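Local coordinates for 2-hydroxyisobutyryl-CoA synthetase (PDB 6HE0), which belongs to the ANL superfamily of AMP-binding enzymes, in which a large N-terminal part is joined to a smaller C-terminal domain, at residues C167-F172 with A216-T221; P222-H227 with S408-L413; E432-E437 with V452-P457. One frame throughout, in Å; residues are numbered along the deposited sequence.

Contact 1. Residues C167-F172 with A216-T221; sequences CVAAVF and AAFYGT. With COA (coenzyme A), chain D.
Y219 and C167 meet first through their backbones: Y219 N gives its hydrogen to C167 O at 2.8 Å, while C167 N reaches A217 O, also at 2.8 Å. One step on, A169 N donates to Y219 O at 2.9 Å. Two parallel strands are thus sewn together, and their side chains fall alternately on opposite faces of the sheet. Y219 shares its face with V168. Its ring CG lies anti to the backbone N (chi1 171°), which carries the ring forward along the strand direction, and there the branch V168 CG1 packs on Y219 CD2 at 3.7 Å and A170 CB approaches Y219 CE2 to 3.8 Å. The alanine methyl lets the backbone pass beside the ring while still touching it.

These strands, 165-168 and 217-220, belong to the parallel sheet of a doubly wound alpha/beta fold. Helix 176-187 packs on the V168 and Y219 face and helix 202-213 on the other, where L206 and L210 press on C167. On that second face the F218 ring lies beside C167 SG, whose distance to F218 CD2 is 4.1 Å, an oblique sulfur-aromatic contact. A169 CB touches the ring farther out, 3.6 Å from F218 CE2.

Farther along, a water accepts the hydrogen of T221 N and donates to A169 O, bridging the two segments. The Y219 hydroxyl is hydrogen-bonded to S250 and lies 3.2 Å from coenzyme A S1P, measured from Y219 OH, so the polar end of the ring faces the ligand's thiol end.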
loop_
_atom_site.group_PDB
_atom_site.type_symbol
_atom_site.label_atom_id
_atom_site.label_comp_id
_atom_site.label_asym_id
_atom_site.label_seq_id
_atom_site.Cartn_x
_atom_site.Cartn_y
_atom_site.Cartn_z
ATOM N N CYS A 167 -2.561 -12.984 -1.735
ATOM C CA CYS A 167 -1.951 -11.939 -2.535
ATOM C C CYS A 167 -2.918 -10.789 -2.835
ATOM O O CYS A 167 -3.895 -10.999 -3.554
ATOM C CB CYS A 167 -1.338 -12.484 -3.814
ATOM S SG CYS A 167 -0.534 -11.199 -4.810
ATOM N N VAL A 168 -2.617 -9.570 -2.313
ATOM C CA VAL A 168 -3.421 -8.361 -2.535
ATOM C C VAL A 168 -2.706 -7.554 -3.604
ATOM O O VAL A 168 -1.707 -6.869 -3.336
ATOM C CB VAL A 168 -3.687 -7.553 -1.252
ATOM C CG1 VAL A 168 -4.719 -6.456 -1.509
ATOM C CG2 VAL A 168 -4.152 -8.479 -0.132
ATOM N N ALA A 169 -3.157 -7.743 -4.842
ATOM C CA ALA A 169 -2.549 -7.125 -6.010
ATOM C C ALA A 169 -3.457 -6.034 -6.593
ATOM O O ALA A 169 -3.900 -6.065 -7.744
ATOM C CB ALA A 169 -2.208 -8.187 -7.040
ATOM N N ALA A 170 -3.752 -5.080 -5.735
ATOM C CA ALA A 170 -4.525 -3.895 -6.039
ATOM C C ALA A 170 -3.759 -2.760 -5.378
ATOM O O ALA A 170 -3.067 -2.965 -4.364
ATOM C CB ALA A 170 -5.927 -4.016 -5.453
ATOM N N VAL A 171 -3.864 -1.579 -5.952
ATOM C CA VAL A 171 -3.124 -0.422 -5.460
ATOM C C VAL A 171 -3.376 -0.142 -3.971
ATOM O O VAL A 171 -4.509 -0.137 -3.559
ATOM C CB VAL A 171 -3.320 0.849 -6.347
ATOM C CG1 VAL A 171 -4.735 1.413 -6.234
ATOM C CG2 VAL A 171 -2.248 1.921 -6.052
ATOM N N PHE A 172 -2.304 0.091 -3.186
ATOM C CA PHE A 172 -2.434 0.513 -1.801
ATOM C C PHE A 172 -2.211 2.022 -1.785
ATOM O O PHE A 172 -1.088 2.515 -1.909
ATOM C CB PHE A 172 -1.446 -0.211 -0.888
ATOM C CG PHE A 172 -1.860 -1.601 -0.510
ATOM C CD1 PHE A 172 -2.693 -1.821 0.583
ATOM C CD2 PHE A 172 -1.419 -2.697 -1.245
ATOM C CE1 PHE A 172 -3.107 -3.110 0.917
ATOM C CE2 PHE A 172 -1.825 -3.989 -0.914
ATOM C CZ PHE A 172 -2.676 -4.189 0.160
ATOM N N ALA A 216 -2.461 -19.174 -2.000
ATOM C CA ALA A 216 -3.730 -19.908 -2.095
ATOM C C ALA A 216 -4.832 -18.974 -2.621
ATOM O O ALA A 216 -5.796 -19.437 -3.215
ATOM C CB ALA A 216 -4.124 -20.449 -0.720
ATOM N N ALA A 217 -4.708 -17.675 -2.367
ATOM C CA ALA A 217 -5.735 -16.707 -2.729
ATOM C C ALA A 217 -5.151 -15.425 -3.305
ATOM O O ALA A 217 -4.016 -15.043 -2.997
ATOM C CB ALA A 217 -6.624 -16.402 -1.530
ATOM N N PHE A 218 -5.938 -14.784 -4.171
ATOM C CA PHE A 218 -5.576 -13.572 -4.881
ATOM C C PHE A 218 -6.746 -12.598 -4.877
ATOM O O PHE A 218 -7.910 -12.990 -5.061
ATOM C CB PHE A 218 -5.170 -13.905 -6.325
ATOM C CG PHE A 218 -4.757 -12.728 -7.193
ATOM C CD1 PHE A 218 -5.717 -11.930 -7.823
ATOM C CD2 PHE A 218 -3.419 -12.477 -7.461
ATOM C CE1 PHE A 218 -5.336 -10.880 -8.680
ATOM C CE2 PHE A 218 -3.048 -11.439 -8.314
ATOM C CZ PHE A 218 -4.011 -10.658 -8.936
ATOM N N TYR A 219 -6.428 -11.333 -4.651
ATOM C CA TYR A 219 -7.391 -10.255 -4.707
ATOM C C TYR A 219 -6.932 -9.159 -5.666
ATOM O O TYR A 219 -5.792 -8.670 -5.550
ATOM C CB TYR A 219 -7.622 -9.638 -3.313
ATOM C CG TYR A 219 -8.443 -8.368 -3.378
ATOM C CD1 TYR A 219 -9.836 -8.416 -3.367
ATOM C CD2 TYR A 219 -7.831 -7.117 -3.493
ATOM C CE1 TYR A 219 -10.602 -7.257 -3.416
ATOM C CE2 TYR A 219 -8.592 -5.945 -3.582
ATOM C CZ TYR A 219 -9.978 -6.023 -3.530
ATOM O OH TYR A 219 -10.761 -4.896 -3.583
ATOM N N GLY A 220 -7.861 -8.702 -6.493
ATOM C CA GLY A 220 -7.662 -7.550 -7.373
ATOM C C GLY A 220 -8.922 -7.204 -8.144
ATOM O O GLY A 220 -10.019 -7.530 -7.689
ATOM N N THR A 221 -8.772 -6.590 -9.343
ATOM C CA THR A 221 -9.884 -6.379 -10.284
ATOM C C THR A 221 -9.910 -7.587 -11.217
ATOM O O THR A 221 -8.848 -8.185 -11.467
ATOM C CB THR A 221 -9.839 -5.036 -11.095
ATOM O OG1 THR A 221 -8.720 -4.982 -11.981
ATOM C CG2 THR A 221 -9.895 -3.807 -10.228
HETATM N N1A COA D . -5.072 -3.058 -10.793
HETATM C C2A COA D . -3.773 -3.365 -10.867
HETATM N N3A COA D . -2.851 -2.907 -11.723
HETATM C C4A COA D . -3.386 -2.054 -12.603
HETATM C C5A COA D . -4.709 -1.646 -12.658
HETATM C C6A COA D . -5.585 -2.185 -11.686
HETATM N N6A COA D . -6.865 -1.852 -11.569
HETATM N N7A COA D . -4.909 -0.774 -13.718
HETATM C C8A COA D . -3.729 -0.696 -14.284
HETATM N N9A COA D . -2.758 -1.433 -13.656
HETATM C C1B COA D . -1.337 -1.516 -14.014
HETATM C C2B COA D . -1.105 -1.698 -15.509
HETATM O O2B COA D . -1.342 -3.049 -15.887
HETATM C C3B COA D . 0.303 -1.111 -15.665
HETATM O O3B COA D . 1.339 -2.036 -15.275
HETATM P P3B COA D . 2.118 -2.966 -16.282
HETATM O O7A COA D . 3.441 -3.206 -15.738
HETATM O O8A COA D . 1.264 -4.181 -16.348
HETATM O O9A COA D . 2.115 -2.316 -17.657
HETATM C C4B COA D . 0.348 0.011 -14.625
HETATM O O4B COA D . -0.680 -0.309 -13.656
HETATM C C5B COA D . 0.122 1.394 -15.186
HETATM O O5B COA D . -1.094 1.328 -15.974
HETATM P P1A COA D . -1.888 2.611 -16.500
HETATM O O1A COA D . -3.062 2.246 -17.323
HETATM O O2A COA D . -1.012 3.572 -17.241
HETATM O O3A COA D . -2.231 3.327 -15.120
HETATM P P2A COA D . -3.489 3.922 -14.349
HETATM O O4A COA D . -3.709 5.276 -14.872
HETATM O O5A COA D . -4.686 3.011 -14.581
HETATM O O6A COA D . -3.085 3.834 -12.807
HETATM C CBP COA D . -3.714 2.383 -10.958
HETATM C CCP COA D . -2.918 2.512 -12.259
HETATM C CDP COA D . -3.654 0.953 -10.412
HETATM C CEP COA D . -3.075 3.339 -9.934
HETATM C CAP COA D . -5.182 2.792 -11.257
HETATM O OAP COA D . -5.794 2.031 -12.295
HETATM C C9P COA D . -6.090 2.851 -10.034
HETATM O O9P COA D . -5.896 3.683 -9.152
HETATM N N8P COA D . -7.093 1.978 -9.960
HETATM C C7P COA D . -7.938 1.947 -8.776
HETATM C C6P COA D . -9.159 1.155 -8.987
HETATM C C5P COA D . -9.096 -0.171 -8.281
HETATM O O5P COA D . -8.221 -0.996 -8.543
HETATM N N4P COA D . -10.084 -0.397 -7.417
HETATM C C3P COA D . -10.578 -1.725 -7.090
HETATM C C2P COA D . -9.902 -2.355 -5.889
HETATM S S1P COA D . -9.662 -4.055 -6.458
HETATM O O HOH W 1 -6.169 -5.222 -9.231
#

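Contact 2. Residues P222-H227 with S408-L413; sequences PSYAIH and SAMDEL. With COA (coenzyme A), chain D.
M410 rests its thioether against two rings of the helix, Y224 and H227, touching each differently. It meets Y224 at the ring edge, with M410 SD 4.0 Å from Y224 CD1, in a Met-aromatic contact close to the ring plane; toward the H227 imidazole the same sulfur stands obliquely, lying beside H227 CB. The bend about the CG-SD bond (chi3 82°) turns the terminal methyl to coenzyme A, where M410 CE comes within 3.4 Å of coenzyme A N7A. Y224 presents a face to that same side of the adenine: coenzyme A C2A sits 3.3 Å above the ring plane, over its centre, so tyrosine and methionine form one apolar bed. The Y224 hydroxyl, beyond the bed, is bonded to S203.

The A409 methyl points at the side of the helix. It fits close to the backbone, with A409 CB 3.5 Å from H227 CA, and I226 CG2 flanks it at 4.0 Å from A409 CB. So short a side chain lets the loop lie close to the helix backbone. S223 faces the segment 408-413 from the first turn, its CB against A409 O. A water donates to S223 OG and accepts from D411 N, while E252 is a further hydrogen-bonding partner of the serine.

H227 turns its ring edge to the ligand, and H227 NE2 donates to the phosphate oxygen O8A of coenzyme A at 2.7 Å, nearly straight at 168°. The helix is part of the large domain and M410 of the C-terminal domain, so the ligand lies against both. Between these two segments the direct contacts are van der Waals, and the polar links run through a water and the ligand, which is consistent with the C-terminal domain being able to rotate, as in other ANL enzymes.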
loop_
_atom_site.group_PDB
_atom_site.type_symbol
_atom_site.label_atom_id
_atom_site.label_comp_id
_atom_site.label_asym_id
_atom_site.label_seq_id
_atom_site.Cartn_x
_atom_site.Cartn_y
_atom_site.Cartn_z
ATOM N N PRO A 222 -11.090 -7.982 -11.759
ATOM C CA PRO A 222 -11.113 -9.164 -12.652
ATOM C C PRO A 222 -10.259 -8.975 -13.917
ATOM O O PRO A 222 -9.550 -9.893 -14.305
ATOM C CB PRO A 222 -12.605 -9.347 -12.972
ATOM C CG PRO A 222 -13.319 -8.614 -11.899
ATOM C CD PRO A 222 -12.454 -7.446 -11.552
ATOM N N SER A 223 -10.290 -7.775 -14.530
ATOM C CA SER A 223 -9.521 -7.511 -15.739
ATOM C C SER A 223 -8.010 -7.560 -15.470
ATOM O O SER A 223 -7.269 -8.038 -16.317
ATOM C CB SER A 223 -9.943 -6.187 -16.374
ATOM O OG SER A 223 -9.825 -5.100 -15.474
ATOM N N TYR A 224 -7.565 -7.130 -14.278
ATOM C CA TYR A 224 -6.153 -7.234 -13.905
ATOM C C TYR A 224 -5.664 -8.682 -13.863
ATOM O O TYR A 224 -4.576 -8.984 -14.371
ATOM C CB TYR A 224 -5.822 -6.489 -12.591
ATOM C CG TYR A 224 -4.331 -6.433 -12.334
ATOM C CD1 TYR A 224 -3.463 -5.849 -13.258
ATOM C CD2 TYR A 224 -3.777 -7.023 -11.201
ATOM C CE1 TYR A 224 -2.091 -5.792 -13.027
ATOM C CE2 TYR A 224 -2.401 -6.970 -10.956
ATOM C CZ TYR A 224 -1.566 -6.331 -11.864
ATOM O OH TYR A 224 -0.209 -6.317 -11.662
ATOM N N ALA A 225 -6.509 -9.589 -13.365
ATOM C CA ALA A 225 -6.202 -11.019 -13.341
ATOM C C ALA A 225 -6.096 -11.535 -14.759
ATOM O O ALA A 225 -5.279 -12.422 -14.998
ATOM C CB ALA A 225 -7.281 -11.783 -12.587
ATOM N N ILE A 226 -6.906 -10.990 -15.718
ATOM C CA ILE A 226 -6.775 -11.410 -17.122
ATOM C C ILE A 226 -5.448 -10.890 -17.657
ATOM O O ILE A 226 -4.671 -11.690 -18.196
ATOM C CB ILE A 226 -7.991 -11.061 -18.018
ATOM C CG1 ILE A 226 -9.242 -11.833 -17.526
ATOM C CG2 ILE A 226 -7.681 -11.379 -19.511
ATOM C CD1 ILE A 226 -10.532 -11.360 -17.991
ATOM N N HIS A 227 -5.143 -9.582 -17.418
ATOM C CA HIS A 227 -3.862 -8.966 -17.811
ATOM C C HIS A 227 -2.629 -9.749 -17.284
ATOM O O HIS A 227 -1.692 -9.999 -18.047
ATOM C CB HIS A 227 -3.791 -7.500 -17.340
ATOM C CG HIS A 227 -2.476 -6.830 -17.603
ATOM N ND1 HIS A 227 -1.909 -6.819 -18.870
ATOM C CD2 HIS A 227 -1.649 -6.174 -16.753
ATOM C CE1 HIS A 227 -0.777 -6.125 -18.759
ATOM N NE2 HIS A 227 -0.586 -5.713 -17.506
ATOM N N SER A 408 -7.471 -4.754 -25.345
ATOM C CA SER A 408 -6.521 -5.669 -24.704
ATOM C C SER A 408 -7.148 -6.122 -23.384
ATOM O O SER A 408 -8.354 -6.016 -23.244
ATOM C CB SER A 408 -5.132 -5.054 -24.546
ATOM O OG SER A 408 -5.233 -3.736 -24.041
ATOM N N ALA A 409 -6.381 -6.611 -22.427
ATOM C CA ALA A 409 -6.976 -7.130 -21.186
ATOM C C ALA A 409 -7.686 -6.091 -20.282
ATOM O O ALA A 409 -8.500 -6.463 -19.431
ATOM C CB ALA A 409 -5.921 -7.865 -20.401
ATOM N N MET A 410 -7.362 -4.817 -20.417
ATOM C CA MET A 410 -7.969 -3.828 -19.533
ATOM C C MET A 410 -8.530 -2.662 -20.268
ATOM O O MET A 410 -8.201 -2.465 -21.442
ATOM C CB MET A 410 -7.011 -3.383 -18.418
ATOM C CG MET A 410 -6.599 -4.536 -17.507
ATOM S SD MET A 410 -5.513 -4.026 -16.188
ATOM C CE MET A 410 -6.697 -3.403 -15.044
ATOM N N ASP A 411 -9.426 -1.901 -19.590
ATOM C CA ASP A 411 -10.094 -0.767 -20.211
ATOM C C ASP A 411 -9.132 0.292 -20.648
ATOM O O ASP A 411 -8.071 0.489 -20.036
ATOM C CB ASP A 411 -11.103 -0.096 -19.268
ATOM C CG ASP A 411 -12.046 -1.030 -18.578
ATOM O OD1 ASP A 411 -12.777 -1.740 -19.273
ATOM O OD2 ASP A 411 -12.095 -1.004 -17.334
ATOM N N GLU A 412 -9.550 0.997 -21.704
ATOM C CA GLU A 412 -8.917 2.195 -22.223
ATOM C C GLU A 412 -10.006 3.232 -22.350
ATOM O O GLU A 412 -11.113 2.950 -22.840
ATOM C CB GLU A 412 -8.168 1.951 -23.544
ATOM C CG GLU A 412 -6.778 1.341 -23.339
ATOM C CD GLU A 412 -5.732 2.168 -22.578
ATOM O OE1 GLU A 412 -4.825 1.558 -21.960
ATOM O OE2 GLU A 412 -5.809 3.420 -22.606
ATOM N N LEU A 413 -9.718 4.399 -21.823
ATOM C CA LEU A 413 -10.600 5.537 -21.874
ATOM C C LEU A 413 -10.028 6.465 -22.937
ATOM O O LEU A 413 -8.940 6.995 -22.744
ATOM C CB LEU A 413 -10.565 6.281 -20.522
ATOM C CG LEU A 413 -11.825 7.033 -20.052
ATOM C CD1 LEU A 413 -11.486 8.024 -18.966
ATOM C CD2 LEU A 413 -12.577 7.707 -21.186
HETATM N N1A COA D . -5.072 -3.058 -10.793
HETATM C C2A COA D . -3.773 -3.365 -10.867
HETATM N N3A COA D . -2.851 -2.907 -11.723
HETATM C C4A COA D . -3.386 -2.054 -12.603
HETATM C C5A COA D . -4.709 -1.646 -12.658
HETATM C C6A COA D . -5.585 -2.185 -11.686
HETATM N N6A COA D . -6.865 -1.852 -11.569
HETATM N N7A COA D . -4.909 -0.774 -13.718
HETATM C C8A COA D . -3.729 -0.696 -14.284
HETATM N N9A COA D . -2.758 -1.433 -13.656
HETATM C C1B COA D . -1.337 -1.516 -14.014
HETATM C C2B COA D . -1.105 -1.698 -15.509
HETATM O O2B COA D . -1.342 -3.049 -15.887
HETATM C C3B COA D . 0.303 -1.111 -15.665
HETATM O O3B COA D . 1.339 -2.036 -15.275
HETATM P P3B COA D . 2.118 -2.966 -16.282
HETATM O O7A COA D . 3.441 -3.206 -15.738
HETATM O O8A COA D . 1.264 -4.181 -16.348
HETATM O O9A COA D . 2.115 -2.316 -17.657
HETATM C C4B COA D . 0.348 0.011 -14.625
HETATM O O4B COA D . -0.680 -0.309 -13.656
HETATM C C5B COA D . 0.122 1.394 -15.186
HETATM O O5B COA D . -1.094 1.328 -15.974
HETATM P P1A COA D . -1.888 2.611 -16.500
HETATM O O1A COA D . -3.062 2.246 -17.323
HETATM O O2A COA D . -1.012 3.572 -17.241
HETATM O O3A COA D . -2.231 3.327 -15.120
HETATM P P2A COA D . -3.489 3.922 -14.349
HETATM O O4A COA D . -3.709 5.276 -14.872
HETATM O O5A COA D . -4.686 3.011 -14.581
HETATM O O6A COA D . -3.085 3.834 -12.807
HETATM C CBP COA D . -3.714 2.383 -10.958
HETATM C CCP COA D . -2.918 2.512 -12.259
HETATM C CDP COA D . -3.654 0.953 -10.412
HETATM C CEP COA D . -3.075 3.339 -9.934
HETATM C CAP COA D . -5.182 2.792 -11.257
HETATM O OAP COA D . -5.794 2.031 -12.295
HETATM C C9P COA D . -6.090 2.851 -10.034
HETATM O O9P COA D . -5.896 3.683 -9.152
HETATM N N8P COA D . -7.093 1.978 -9.960
HETATM C C7P COA D . -7.938 1.947 -8.776
HETATM C C6P COA D . -9.159 1.155 -8.987
HETATM C C5P COA D . -9.096 -0.171 -8.281
HETATM O O5P COA D . -8.221 -0.996 -8.543
HETATM N N4P COA D . -10.084 -0.397 -7.417
HETATM C C3P COA D . -10.578 -1.725 -7.090
HETATM C C2P COA D . -9.902 -2.355 -5.889
HETATM S S1P COA D . -9.662 -4.055 -6.458
HETATM O O HOH W 2 -10.231 -2.807 -16.796
#

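Contact 3. Residues E432-E437 with V452-P457; sequences ETFRTE and VELVAP
R435 reaches from helix 428-446 to the edge of strand 451-454, and hydrogen bonding makes the first link: R435 NH1 donates to V452 O at 2.8 Å with an angle of 155° at the hydrogen. The carbonyl oxygen lies close to the guanidinium plane and the donor lies in the carbonyl plane, so both flat groups are well turned for the bond. A water also joins the two segments, accepting from V452 N and, weakly, from R435 NH1.

The salt bridge is internal to the helix. E432, one turn earlier, is gripped side-on by two nitrogens: R435 NE meets E432 OE1 at 3.0 Å and R435 NH2 meets E432 OE2 at 2.9 Å, the latter through the syn lone pair. A bend at chi3 (65°) after an extended start to the chain turns the guanidinium so that its edge meets both the carboxylate and the V452 carbonyl.

Apolar packing runs along the aliphatic part of the same arginine. R435 CG lies 3.8 Å from L454 CD2 and 4.0 Å from V452 CG1, and L454 CD2 also leans obliquely on the F434 ring, 3.8 Å from F434 CD2. V452 and L454 alternate with E453, so both branched residues point to the helix while the glutamate points away and pairs with K451. F434 continues inward to V417 and P419 of the neighbouring strand. The short segments' axes run roughly antiparallel, at 152°, and helix 428-446 lies against the sheet containing strands 412-419 and 451-454, within the C-terminal domain.

R435 thus serves two purposes, its methylenes shielding the apolar layer at its margin and its charged end joining helix to strand. The paired bonds to E432 would restrain the guanidinium's rotation, and NH1 is directed at the V452 carbonyl.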
loop_
_atom_site.group_PDB
_atom_site.type_symbol
_atom_site.label_atom_id
_atom_site.label_comp_id
_atom_site.label_asym_id
_atom_site.label_seq_id
_atom_site.Cartn_x
_atom_site.Cartn_y
_atom_site.Cartn_z
ATOM N N GLU A 432 -0.600 20.408 -29.946
ATOM C CA GLU A 432 0.026 19.353 -29.142
ATOM C C GLU A 432 0.147 19.737 -27.663
ATOM O O GLU A 432 -0.002 18.868 -26.801
ATOM C CB GLU A 432 1.378 18.923 -29.757
ATOM C CG GLU A 432 2.019 17.674 -29.166
ATOM C CD GLU A 432 1.132 16.474 -28.857
ATOM O OE1 GLU A 432 0.238 16.139 -29.670
ATOM O OE2 GLU A 432 1.382 15.825 -27.818
ATOM N N THR A 433 0.365 21.038 -27.376
ATOM C CA THR A 433 0.443 21.568 -26.010
ATOM C C THR A 433 -0.930 21.470 -25.326
ATOM O O THR A 433 -0.988 21.072 -24.164
ATOM C CB THR A 433 1.047 22.976 -26.016
ATOM O OG1 THR A 433 2.394 22.850 -26.461
ATOM C CG2 THR A 433 1.046 23.637 -24.635
ATOM N N PHE A 434 -2.025 21.792 -26.050
ATOM C CA PHE A 434 -3.367 21.686 -25.478
ATOM C C PHE A 434 -3.718 20.202 -25.189
ATOM O O PHE A 434 -4.264 19.911 -24.127
ATOM C CB PHE A 434 -4.465 22.436 -26.304
ATOM C CG PHE A 434 -5.884 22.047 -25.900
ATOM C CD1 PHE A 434 -6.417 22.452 -24.675
ATOM C CD2 PHE A 434 -6.640 21.173 -26.689
ATOM C CE1 PHE A 434 -7.671 21.988 -24.244
ATOM C CE2 PHE A 434 -7.915 20.740 -26.269
ATOM C CZ PHE A 434 -8.418 21.152 -25.052
ATOM N N ARG A 435 -3.360 19.282 -26.099
ATOM C CA ARG A 435 -3.633 17.841 -25.963
ATOM C C ARG A 435 -2.970 17.229 -24.712
ATOM O O ARG A 435 -3.651 16.579 -23.922
ATOM C CB ARG A 435 -3.206 17.098 -27.231
ATOM C CG ARG A 435 -3.810 15.705 -27.350
ATOM C CD ARG A 435 -3.046 14.849 -28.364
ATOM N NE ARG A 435 -1.665 14.580 -27.935
ATOM C CZ ARG A 435 -1.316 13.684 -27.011
ATOM N NH1 ARG A 435 -2.240 12.947 -26.405
ATOM N NH2 ARG A 435 -0.040 13.521 -26.686
ATOM N N THR A 436 -1.655 17.480 -24.525
ATOM C CA THR A 436 -0.869 17.019 -23.369
ATOM C C THR A 436 -1.386 17.667 -22.067
ATOM O O THR A 436 -1.423 17.005 -21.029
ATOM C CB THR A 436 0.631 17.349 -23.571
ATOM O OG1 THR A 436 0.757 18.714 -23.973
ATOM C CG2 THR A 436 1.301 16.463 -24.605
ATOM N N GLU A 437 -1.777 18.959 -22.115
ATOM C CA GLU A 437 -2.285 19.624 -20.916
ATOM C C GLU A 437 -3.668 19.124 -20.523
ATOM O O GLU A 437 -3.961 19.060 -19.332
ATOM C CB GLU A 437 -2.232 21.153 -21.042
ATOM C CG GLU A 437 -0.858 21.678 -20.645
ATOM C CD GLU A 437 -0.408 23.033 -21.162
ATOM O OE1 GLU A 437 -1.257 23.943 -21.314
ATOM O OE2 GLU A 437 0.821 23.203 -21.336
ATOM N N VAL A 452 -5.957 10.955 -24.842
ATOM C CA VAL A 452 -6.554 12.177 -25.409
ATOM C C VAL A 452 -6.086 12.420 -26.865
ATOM O O VAL A 452 -4.888 12.479 -27.124
ATOM C CB VAL A 452 -6.333 13.431 -24.497
ATOM C CG1 VAL A 452 -6.932 14.682 -25.133
ATOM C CG2 VAL A 452 -6.940 13.212 -23.113
ATOM N N GLU A 453 -7.044 12.549 -27.791
ATOM C CA GLU A 453 -6.833 12.809 -29.223
ATOM C C GLU A 453 -7.632 14.054 -29.614
ATOM O O GLU A 453 -8.750 14.256 -29.125
ATOM C CB GLU A 453 -7.350 11.649 -30.086
ATOM C CG GLU A 453 -6.604 10.327 -29.948
ATOM C CD GLU A 453 -7.043 9.249 -30.931
ATOM O OE1 GLU A 453 -6.257 8.295 -31.130
ATOM O OE2 GLU A 453 -8.146 9.363 -31.525
ATOM N N LEU A 454 -7.080 14.876 -30.502
ATOM C CA LEU A 454 -7.836 16.033 -30.911
ATOM C C LEU A 454 -8.596 15.765 -32.212
ATOM O O LEU A 454 -8.188 14.927 -33.024
ATOM C CB LEU A 454 -6.956 17.307 -31.013
ATOM C CG LEU A 454 -6.039 17.678 -29.808
ATOM C CD1 LEU A 454 -5.314 18.978 -30.076
ATOM C CD2 LEU A 454 -6.814 17.767 -28.467
ATOM N N VAL A 455 -9.732 16.443 -32.369
ATOM C CA VAL A 455 -10.560 16.445 -33.580
ATOM C C VAL A 455 -10.678 17.916 -34.047
ATOM O O VAL A 455 -10.228 18.811 -33.316
ATOM C CB VAL A 455 -11.923 15.726 -33.406
ATOM C CG1 VAL A 455 -11.747 14.213 -33.468
ATOM C CG2 VAL A 455 -12.625 16.142 -32.115
ATOM N N ALA A 456 -11.195 18.158 -35.274
ATOM C CA ALA A 456 -11.372 19.501 -35.852
ATOM C C ALA A 456 -12.244 20.427 -34.956
ATOM O O ALA A 456 -13.275 19.974 -34.451
ATOM C CB ALA A 456 -11.970 19.401 -37.256
ATOM N N PRO A 457 -11.831 21.711 -34.775
ATOM C CA PRO A 457 -12.539 22.642 -33.865
ATOM C C PRO A 457 -14.082 22.682 -33.800
ATOM O O PRO A 457 -14.562 23.145 -32.759
ATOM C CB PRO A 457 -12.023 24.009 -34.308
ATOM C CG PRO A 457 -10.630 23.743 -34.694
ATOM C CD PRO A 457 -10.591 22.337 -35.281
HETATM O O HOH W 3 -3.056 11.267 -23.941
#

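How the contacts relate
From the N terminus, contact 1 closes first: 43 residues, among them helices 176-187 and 202-213, separate its two strands in the parallel sheet. Strand 217-220 then leads through T221, the helix N-cap, into helix 222-234, where contact 2 opens, and its loop of 180 residues returns only in the C-terminal domain, in the loop leading into strand 412-419. Contact 3 closes a short loop of 14 residues inside that domain. The three stand in series, none nesting in or crossing another. Contacts 1 and 2 touch each other, A169 and F218 packing on Y224, and both touch coenzyme A. Contacts 2 and 3, about 26 Å apart between centres, are related through neighbouring strands 412-419 and 451-454.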